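Long-range contacts in filamentous hemagglutinin (Bordetella pertussis, PDB 1RWR), which is an adhesin of the bacterial surface whose N-terminal beta-helical TPS domain, the fragment described here, probably directs its export by two-partner secretion: residues A164-L169 against R208-G213; A188-Y193 against S234-L239; P44-N49 against G90-Y95. All coordinates share one frame; numbering follows the deposited sequence.

In the fold
All three contacts join parts of one right-handed parallel beta-helix that are some forty residues apart in sequence. Contact 3 pairs segments 44-49 and 90-95, on the parallel strands 45-50 and 91-96, in the N-terminal part. Contacts 1 and 2 lie on the other side of the chain's centre, where the bend at R165 and the loop ends of strands 183-188 and 229-234 meet the loop 208-213. Their centres are 8 Å apart and their segments alternate along the chain. They share a salt bridge, R165 NE to D236 OD2 at 2.9 Å. Contact 3 is separate, its centre about 30 Å from that of contact 1 and its nearest atoms about 15 Å from either.

Contact 1 of 3, residues A164-L169 against R208-G213; sequences ARLVKL and RGAAAG
The guanidinium of R165 lies against the backbone of the loop 208-213, with the peptide linking R208 to G209 over one of its faces. G209 N stands 3.1 Å above the guanidinium plane, displaced toward the rim, and the carbonyl carbon R208 C is 3.5 Å from R165 NH2. R165 NH2 and G209 N are 3.2 Å apart, but both are donors, so this is a packing contact over the guanidinium face and not a hydrogen bond. The polar bonds of the arginine are made elsewhere: NH1 donates to the carbonyl oxygens of A207 and Q141, and NE forms a salt bridge with D236. These partners hold the guanidinium with one face against the peptide. Set opposite the backbone N (chi1 -167°), R165 CG comes to 3.8 Å from G209 CA, and the bend at chi2 (70°) turns the outer chain so that the guanidinium lies against G209 N. With no side chain, G209 lets the arginine lie close to the main chain.

L166, the next residue, supplies the apolar half of the contact. Its CD1 methyl rests 3.7 Å from G209 O, while CD2 faces A210 CB more loosely, at 4.4 Å. The leucine thus covers the carbonyl end of G209 as the arginine covers its amide end, and the contact as a whole is small and lies near the surface.

R165 occupies the bend between strands 159-164 and 166-169, which belong to two different parallel sheets of the beta-helix. The loop 208-213 runs between strands 199-202 and 215-219, and the latter pairs with 166-169 through V167 and A216. On its other side, strand 166-169 adjoins strand 144-147, where L166 packs on T144; A210 touches L239, just before strand 240-243.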
loop_
_atom_site.group_PDB
_atom_site.type_symbol
_atom_site.label_atom_id
_atom_site.label_comp_id
_atom_site.label_asym_id
_atom_site.label_seq_id
_atom_site.Cartn_x
_atom_site.Cartn_y
_atom_site.Cartn_z
ATOM N N ALA A 164 3.575 6.403 -3.577
ATOM C CA ALA A 164 3.746 7.687 -2.873
ATOM C C ALA A 164 4.843 8.479 -3.536
ATOM O O ALA A 164 5.561 7.957 -4.413
ATOM C CB ALA A 164 4.076 7.459 -1.404
ATOM N N ARG A 165 5.003 9.745 -3.144
ATOM C CA ARG A 165 6.065 10.523 -3.741
ATOM C C ARG A 165 7.403 10.010 -3.248
ATOM O O ARG A 165 8.323 9.853 -4.030
ATOM C CB ARG A 165 5.892 12.016 -3.484
ATOM C CG ARG A 165 6.798 12.914 -4.353
ATOM C CD ARG A 165 6.355 12.906 -5.837
ATOM N NE ARG A 165 7.321 13.473 -6.773
ATOM C CZ ARG A 165 7.408 14.786 -7.127
ATOM N NH1 ARG A 165 6.696 15.724 -6.535
ATOM N NH2 ARG A 165 8.293 15.156 -8.039
ATOM N N LEU A 166 7.478 9.793 -1.949
ATOM C CA LEU A 166 8.632 9.185 -1.289
ATOM C C LEU A 166 8.188 8.028 -0.410
ATOM O O LEU A 166 7.092 8.027 0.147
ATOM C CB LEU A 166 9.332 10.204 -0.387
ATOM C CG LEU A 166 9.866 11.489 -1.039
ATOM C CD1 LEU A 166 10.397 12.417 0.065
ATOM C CD2 LEU A 166 10.947 11.237 -2.108
ATOM N N VAL A 167 9.076 7.069 -0.215
ATOM C CA VAL A 167 8.760 5.917 0.627
ATOM C C VAL A 167 9.957 5.605 1.517
ATOM O O VAL A 167 11.084 5.549 1.037
ATOM C CB VAL A 167 8.343 4.677 -0.177
ATOM C CG1 VAL A 167 7.979 3.517 0.768
ATOM C CG2 VAL A 167 7.215 4.982 -1.098
ATOM N N LYS A 168 9.699 5.433 2.808
ATOM C CA LYS A 168 10.729 5.038 3.783
ATOM C C LYS A 168 10.338 3.670 4.347
ATOM O O LYS A 168 9.199 3.489 4.794
ATOM C CB LYS A 168 10.831 6.082 4.866
ATOM C CG LYS A 168 11.342 7.417 4.272
ATOM C CD LYS A 168 11.421 8.543 5.247
ATOM C CE LYS A 168 12.110 9.808 4.606
ATOM N NZ LYS A 168 12.805 9.698 3.233
ATOM N N LEU A 169 11.273 2.721 4.291
ATOM C CA LEU A 169 11.041 1.351 4.729
ATOM C C LEU A 169 11.927 1.058 5.926
ATOM O O LEU A 169 13.115 0.756 5.763
ATOM C CB LEU A 169 11.315 0.377 3.607
ATOM C CG LEU A 169 10.517 0.608 2.316
ATOM C CD1 LEU A 169 11.083 -0.178 1.154
ATOM C CD2 LEU A 169 9.015 0.318 2.569
ATOM N N ARG A 208 9.568 19.136 -6.918
ATOM C CA ARG A 208 10.342 17.904 -6.837
ATOM C C ARG A 208 9.975 17.091 -5.596
ATOM O O ARG A 208 9.346 17.569 -4.633
ATOM C CB ARG A 208 11.817 18.229 -6.868
ATOM C CG ARG A 208 12.300 18.778 -5.564
ATOM C CD ARG A 208 13.706 19.287 -5.629
ATOM N NE ARG A 208 14.193 19.428 -4.267
ATOM C CZ ARG A 208 15.321 20.020 -3.941
ATOM N NH1 ARG A 208 16.099 20.549 -4.860
ATOM N NH2 ARG A 208 15.655 20.068 -2.665
ATOM N N GLY A 209 10.273 15.804 -5.668
ATOM C CA GLY A 209 10.055 14.925 -4.542
ATOM C C GLY A 209 11.145 15.162 -3.514
ATOM O O GLY A 209 10.887 15.148 -2.331
ATOM N N ALA A 210 12.358 15.361 -4.013
ATOM C CA ALA A 210 13.547 15.618 -3.205
ATOM C C ALA A 210 14.634 16.071 -4.173
ATOM O O ALA A 210 14.421 16.086 -5.385
ATOM C CB ALA A 210 13.971 14.364 -2.462
ATOM N N ALA A 211 15.793 16.393 -3.644
ATOM C CA ALA A 211 16.948 16.770 -4.462
ATOM C C ALA A 211 17.522 15.629 -5.271
ATOM O O ALA A 211 17.429 14.473 -4.891
ATOM C CB ALA A 211 18.044 17.324 -3.581
ATOM N N ALA A 212 18.184 15.989 -6.371
ATOM C CA ALA A 212 18.968 15.035 -7.129
ATOM C C ALA A 212 19.907 14.259 -6.182
ATOM O O ALA A 212 20.502 14.830 -5.268
ATOM C CB ALA A 212 19.745 15.759 -8.187
ATOM N N GLY A 213 19.965 12.943 -6.351
ATOM C CA GLY A 213 20.766 12.087 -5.487
ATOM C C GLY A 213 20.134 11.647 -4.170
ATOM O O GLY A 213 20.680 10.774 -3.490
#

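Contact 2 of 3, residues A188-Y193 against S234-L239; sequences AGANRY and SSDSGL
S235 buries more surface in this contact than any other residue, and it meets the segment 188-193 with both backbone and side chain. Its amide donates to A188 O over 3.1 Å, the donor lying 31° out of the carbonyl plane. Its hydroxyl, set between the backbone N and the carbonyl carbon by a chi1 of 62°, is directed at the amide group of N191. N191 ND2 lies 2.8 Å from S235 OG in a weak, bent hydrogen bond, and the same nitrogen reaches back to A188 O in another weak bond.

A188 contributes chiefly through its carbonyl, which also takes a CA-H...O contact from S234, 3.4 Å from S234 CA to A188 O. These two residues form a parallel bridge.

D236 extends the contact past the bridge. Its OD1 accepts the amide of A190 at 2.9 Å in an almost straight bond (173° at the hydrogen), on the syn side but somewhat out of the carboxylate plane, and G189 CA packs over one face of the carboxylate, 3.4 Å from OD1. A water donates to both D236 OD1 and A190 O and accepts from S235 OG, tying the two loops together; OD2 is taken by R165.

The contact continues the parallel pairing of strands 183-188 and 229-234 into the loops beyond them. From there the segment 188-193 enters strand 191-194, part of an antiparallel sheet alongside strands 135-140 and 199-202, whereas 234-239 makes a type II turn, D236 to L239, leading into strand 240-243; A188 and S234 both pack on A216 of strand 215-219.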
loop_
_atom_site.group_PDB
_atom_site.type_symbol
_atom_site.label_atom_id
_atom_site.label_comp_id
_atom_site.label_asym_id
_atom_site.label_seq_id
_atom_site.Cartn_x
_atom_site.Cartn_y
_atom_site.Cartn_z
ATOM N N ALA A 188 7.445 4.882 -6.281
ATOM C CA ALA A 188 7.729 6.234 -5.837
ATOM C C ALA A 188 7.861 7.187 -6.994
ATOM O O ALA A 188 8.194 6.770 -8.119
ATOM C CB ALA A 188 8.992 6.260 -4.987
ATOM N N GLY A 189 7.580 8.450 -6.734
ATOM C CA GLY A 189 7.717 9.509 -7.733
ATOM C C GLY A 189 6.374 10.098 -8.128
ATOM O O GLY A 189 5.328 9.711 -7.615
ATOM N N ALA A 190 6.440 11.085 -9.011
ATOM C CA ALA A 190 5.255 11.737 -9.527
ATOM C C ALA A 190 4.716 10.876 -10.638
ATOM O O ALA A 190 5.293 10.793 -11.726
ATOM C CB ALA A 190 5.577 13.151 -9.998
ATOM N N ASN A 191 3.651 10.174 -10.306
ATOM C CA ASN A 191 3.048 9.184 -11.187
ATOM C C ASN A 191 1.550 9.222 -11.147
ATOM O O ASN A 191 0.954 9.502 -10.127
ATOM C CB ASN A 191 3.449 7.754 -10.767
ATOM C CG ASN A 191 4.916 7.436 -11.005
ATOM O OD1 ASN A 191 5.393 7.451 -12.129
ATOM N ND2 ASN A 191 5.631 7.130 -9.924
ATOM N N ARG A 192 0.923 8.885 -12.259
ATOM C CA ARG A 192 -0.433 8.397 -12.202
ATOM C C ARG A 192 -0.300 6.887 -12.105
ATOM O O ARG A 192 0.370 6.244 -12.944
ATOM C CB ARG A 192 -1.229 8.731 -13.470
ATOM C CG ARG A 192 -2.532 7.897 -13.459
ATOM C CD ARG A 192 -3.583 8.428 -14.267
ATOM N NE ARG A 192 -4.235 9.577 -13.659
ATOM C CZ ARG A 192 -5.415 9.998 -14.040
ATOM N NH1 ARG A 192 -6.059 9.350 -15.009
ATOM N NH2 ARG A 192 -5.936 11.065 -13.488
ATOM N N TYR A 193 -0.925 6.306 -11.088
ATOM C CA TYR A 193 -0.976 4.859 -10.947
ATOM C C TYR A 193 -2.380 4.366 -11.202
ATOM O O TYR A 193 -3.329 4.751 -10.506
ATOM C CB TYR A 193 -0.555 4.470 -9.549
ATOM C CG TYR A 193 -0.200 3.010 -9.316
ATOM C CD1 TYR A 193 0.952 2.460 -9.850
ATOM C CD2 TYR A 193 -0.993 2.213 -8.516
ATOM C CE1 TYR A 193 1.315 1.143 -9.601
ATOM C CE2 TYR A 193 -0.633 0.876 -8.259
ATOM C CZ TYR A 193 0.530 0.370 -8.787
ATOM O OH TYR A 193 0.929 -0.903 -8.481
ATOM N N SER A 234 11.031 3.785 -8.984
ATOM C CA SER A 234 11.205 5.193 -8.704
ATOM C C SER A 234 11.254 5.887 -10.055
ATOM O O SER A 234 12.080 5.545 -10.908
ATOM C CB SER A 234 12.519 5.412 -7.958
ATOM O OG SER A 234 12.766 6.778 -7.761
ATOM N N SER A 235 10.347 6.816 -10.283
ATOM C CA SER A 235 10.234 7.414 -11.603
ATOM C C SER A 235 10.813 8.840 -11.726
ATOM O O SER A 235 11.058 9.292 -12.856
ATOM C CB SER A 235 8.761 7.311 -12.062
ATOM O OG SER A 235 8.017 8.037 -11.173
ATOM N N ASP A 236 11.076 9.533 -10.619
ATOM C CA ASP A 236 11.604 10.919 -10.702
ATOM C C ASP A 236 13.079 10.922 -11.119
ATOM O O ASP A 236 13.908 10.253 -10.500
ATOM C CB ASP A 236 11.475 11.682 -9.393
ATOM C CG ASP A 236 10.028 11.966 -8.997
ATOM O OD1 ASP A 236 9.103 11.765 -9.847
ATOM O OD2 ASP A 236 9.753 12.412 -7.874
ATOM N N SER A 237 13.416 11.709 -12.142
ATOM C CA SER A 237 14.786 11.727 -12.660
ATOM C C SER A 237 15.771 12.162 -11.564
ATOM O O SER A 237 15.558 13.135 -10.833
ATOM C CB SER A 237 14.894 12.655 -13.864
ATOM O OG SER A 237 16.235 12.730 -14.334
ATOM N N GLY A 238 16.833 11.390 -11.416
ATOM C CA GLY A 238 17.893 11.763 -10.501
ATOM C C GLY A 238 17.736 11.257 -9.087
ATOM O O GLY A 238 18.639 11.442 -8.268
ATOM N N LEU A 239 16.603 10.637 -8.764
ATOM C CA LEU A 239 16.369 10.190 -7.372
ATOM C C LEU A 239 16.691 8.707 -7.270
ATOM O O LEU A 239 16.512 7.981 -8.232
ATOM C CB LEU A 239 14.923 10.454 -6.939
ATOM C CG LEU A 239 14.674 11.880 -6.450
ATOM C CD1 LEU A 239 14.828 12.863 -7.593
ATOM C CD2 LEU A 239 13.355 12.120 -5.825
HETATM O O HOH W 1 7.974 10.943 -12.164
#

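Contact 3 of 3, residues P44-N49 against G90-Y95; sequences PGVVFN and GTLEVY
P44 O is gripped by two donors, the amide of T91 at 2.9 Å and a water at 2.7 Å that also hydrogen-bonds to T91 OG1, itself hydrogen-bonded to S115 OG. From this end the two strands run parallel in register, crossing at -22°, and four further bonds follow: V46 N to T91 O, E93 N to V46 O, F48 N to E93 O (2.7 Å, the shortest) and Y95 N to F48 O.

On one face V46, F48, L92 and V94 gather. V46 CG1 meets L92 CD2 at 3.8 Å, and the F48 ring turns its edge to the backbone, with E93 O and L92 CB near its plane. On the other face V47 CG1 packs on Y95 CB at 3.7 Å. With its CG opposite the backbone N (chi1 -170°), N49 lies alongside the Y95 ring, amide and ring planes 63° apart, and its OD1 sits at the ring edge, in plane, 3.3 Å from Y95 CD2. OD1 accepts from the backbone amide of G51, and ND2 is held by N22 and T64. The E93 carboxylate accepts the amides of R58 (OE2) and I59 (OE1), and T53 O holds Y95 OH.

Strand 45-50 is flanked by strand 20-22 and strand 91-96 by 114-117 in a mixed sheet of the beta-helix, while F48, L92 and V94 meet L101 of strand 99-104 across the interior.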
loop_
_atom_site.group_PDB
_atom_site.type_symbol
_atom_site.label_atom_id
_atom_site.label_comp_id
_atom_site.label_asym_id
_atom_site.label_seq_id
_atom_site.Cartn_x
_atom_site.Cartn_y
_atom_site.Cartn_z
ATOM N N PRO A 44 -6.971 -2.418 18.166
ATOM C CA PRO A 44 -6.693 -3.628 17.364
ATOM C C PRO A 44 -6.971 -3.511 15.855
ATOM O O PRO A 44 -6.637 -4.421 15.113
ATOM C CB PRO A 44 -7.646 -4.658 17.943
ATOM C CG PRO A 44 -8.595 -3.907 18.778
ATOM C CD PRO A 44 -8.227 -2.538 18.924
ATOM N N GLY A 45 -7.558 -2.407 15.447
ATOM C CA GLY A 45 -7.792 -2.116 14.041
ATOM C C GLY A 45 -9.123 -1.459 13.779
ATOM O O GLY A 45 -9.622 -0.697 14.581
ATOM N N VAL A 46 -9.708 -1.772 12.636
ATOM C CA VAL A 46 -10.948 -1.170 12.174
ATOM C C VAL A 46 -11.685 -2.220 11.350
ATOM O O VAL A 46 -11.048 -3.050 10.712
ATOM C CB VAL A 46 -10.718 0.122 11.295
ATOM C CG1 VAL A 46 -9.930 -0.130 10.006
ATOM C CG2 VAL A 46 -12.013 0.827 10.978
ATOM N N VAL A 47 -13.005 -2.156 11.368
ATOM C CA VAL A 47 -13.812 -3.034 10.543
ATOM C C VAL A 47 -14.502 -2.201 9.457
ATOM O O VAL A 47 -15.264 -1.278 9.782
ATOM C CB VAL A 47 -14.857 -3.769 11.398
ATOM C CG1 VAL A 47 -15.790 -4.647 10.520
ATOM C CG2 VAL A 47 -14.157 -4.583 12.433
ATOM N N PHE A 48 -14.300 -2.574 8.196
ATOM C CA PHE A 48 -15.038 -2.003 7.093
ATOM C C PHE A 48 -16.287 -2.839 6.868
ATOM O O PHE A 48 -16.200 -4.036 6.640
ATOM C CB PHE A 48 -14.212 -1.991 5.803
ATOM C CG PHE A 48 -13.067 -1.053 5.843
ATOM C CD1 PHE A 48 -13.238 0.278 5.544
ATOM C CD2 PHE A 48 -11.810 -1.520 6.221
ATOM C CE1 PHE A 48 -12.130 1.154 5.582
ATOM C CE2 PHE A 48 -10.750 -0.675 6.278
ATOM C CZ PHE A 48 -10.900 0.661 5.957
ATOM N N ASN A 49 -17.450 -2.213 6.935
ATOM C CA ASN A 49 -18.705 -2.978 6.898
ATOM C C ASN A 49 -19.194 -3.142 5.479
ATOM O O ASN A 49 -19.862 -2.283 4.950
ATOM C CB ASN A 49 -19.784 -2.341 7.798
ATOM C CG ASN A 49 -21.017 -3.234 7.972
ATOM O OD1 ASN A 49 -21.170 -4.260 7.288
ATOM N ND2 ASN A 49 -21.916 -2.831 8.873
ATOM N N GLY A 90 -2.683 -2.041 13.396
ATOM C CA GLY A 90 -3.647 -3.075 13.721
ATOM C C GLY A 90 -4.158 -3.748 12.469
ATOM O O GLY A 90 -3.502 -3.699 11.429
ATOM N N THR A 91 -5.338 -4.352 12.562
ATOM C CA THR A 91 -5.901 -5.153 11.479
ATOM C C THR A 91 -6.970 -4.389 10.743
ATOM O O THR A 91 -7.886 -3.866 11.357
ATOM C CB THR A 91 -6.531 -6.390 12.009
ATOM O OG1 THR A 91 -5.556 -7.189 12.690
ATOM C CG2 THR A 91 -7.068 -7.263 10.848
ATOM N N LEU A 92 -6.859 -4.338 9.426
ATOM C CA LEU A 92 -7.898 -3.810 8.577
ATOM C C LEU A 92 -8.769 -5.001 8.176
ATOM O O LEU A 92 -8.369 -5.781 7.324
ATOM C CB LEU A 92 -7.303 -3.149 7.344
ATOM C CG LEU A 92 -6.182 -2.120 7.500
ATOM C CD1 LEU A 92 -5.754 -1.531 6.152
ATOM C CD2 LEU A 92 -6.631 -1.023 8.434
ATOM N N GLU A 93 -9.939 -5.114 8.803
ATOM C CA GLU A 93 -10.852 -6.208 8.541
ATOM C C GLU A 93 -12.005 -5.729 7.661
ATOM O O GLU A 93 -12.573 -4.683 7.879
ATOM C CB GLU A 93 -11.413 -6.797 9.827
ATOM C CG GLU A 93 -12.450 -7.901 9.581
ATOM C CD GLU A 93 -12.850 -8.673 10.812
ATOM O OE1 GLU A 93 -12.433 -8.356 11.950
ATOM O OE2 GLU A 93 -13.619 -9.650 10.644
ATOM N N VAL A 94 -12.329 -6.538 6.659
ATOM C CA VAL A 94 -13.525 -6.331 5.861
ATOM C C VAL A 94 -14.557 -7.338 6.327
ATOM O O VAL A 94 -14.325 -8.550 6.273
ATOM C CB VAL A 94 -13.266 -6.452 4.338
ATOM C CG1 VAL A 94 -14.522 -6.116 3.548
ATOM C CG2 VAL A 94 -12.156 -5.530 3.887
ATOM N N TYR A 95 -15.663 -6.825 6.847
ATOM C CA TYR A 95 -16.795 -7.674 7.194
ATOM C C TYR A 95 -17.687 -7.773 5.949
ATOM O O TYR A 95 -18.111 -6.783 5.375
ATOM C CB TYR A 95 -17.576 -7.161 8.395
ATOM C CG TYR A 95 -18.897 -7.868 8.562
ATOM C CD1 TYR A 95 -18.940 -9.163 9.011
ATOM C CD2 TYR A 95 -20.108 -7.242 8.258
ATOM C CE1 TYR A 95 -20.183 -9.864 9.118
ATOM C CE2 TYR A 95 -21.353 -7.932 8.386
ATOM C CZ TYR A 95 -21.364 -9.239 8.791
ATOM O OH TYR A 95 -22.570 -9.917 8.903
HETATM O O HOH W 2 -5.592 -6.794 15.670
#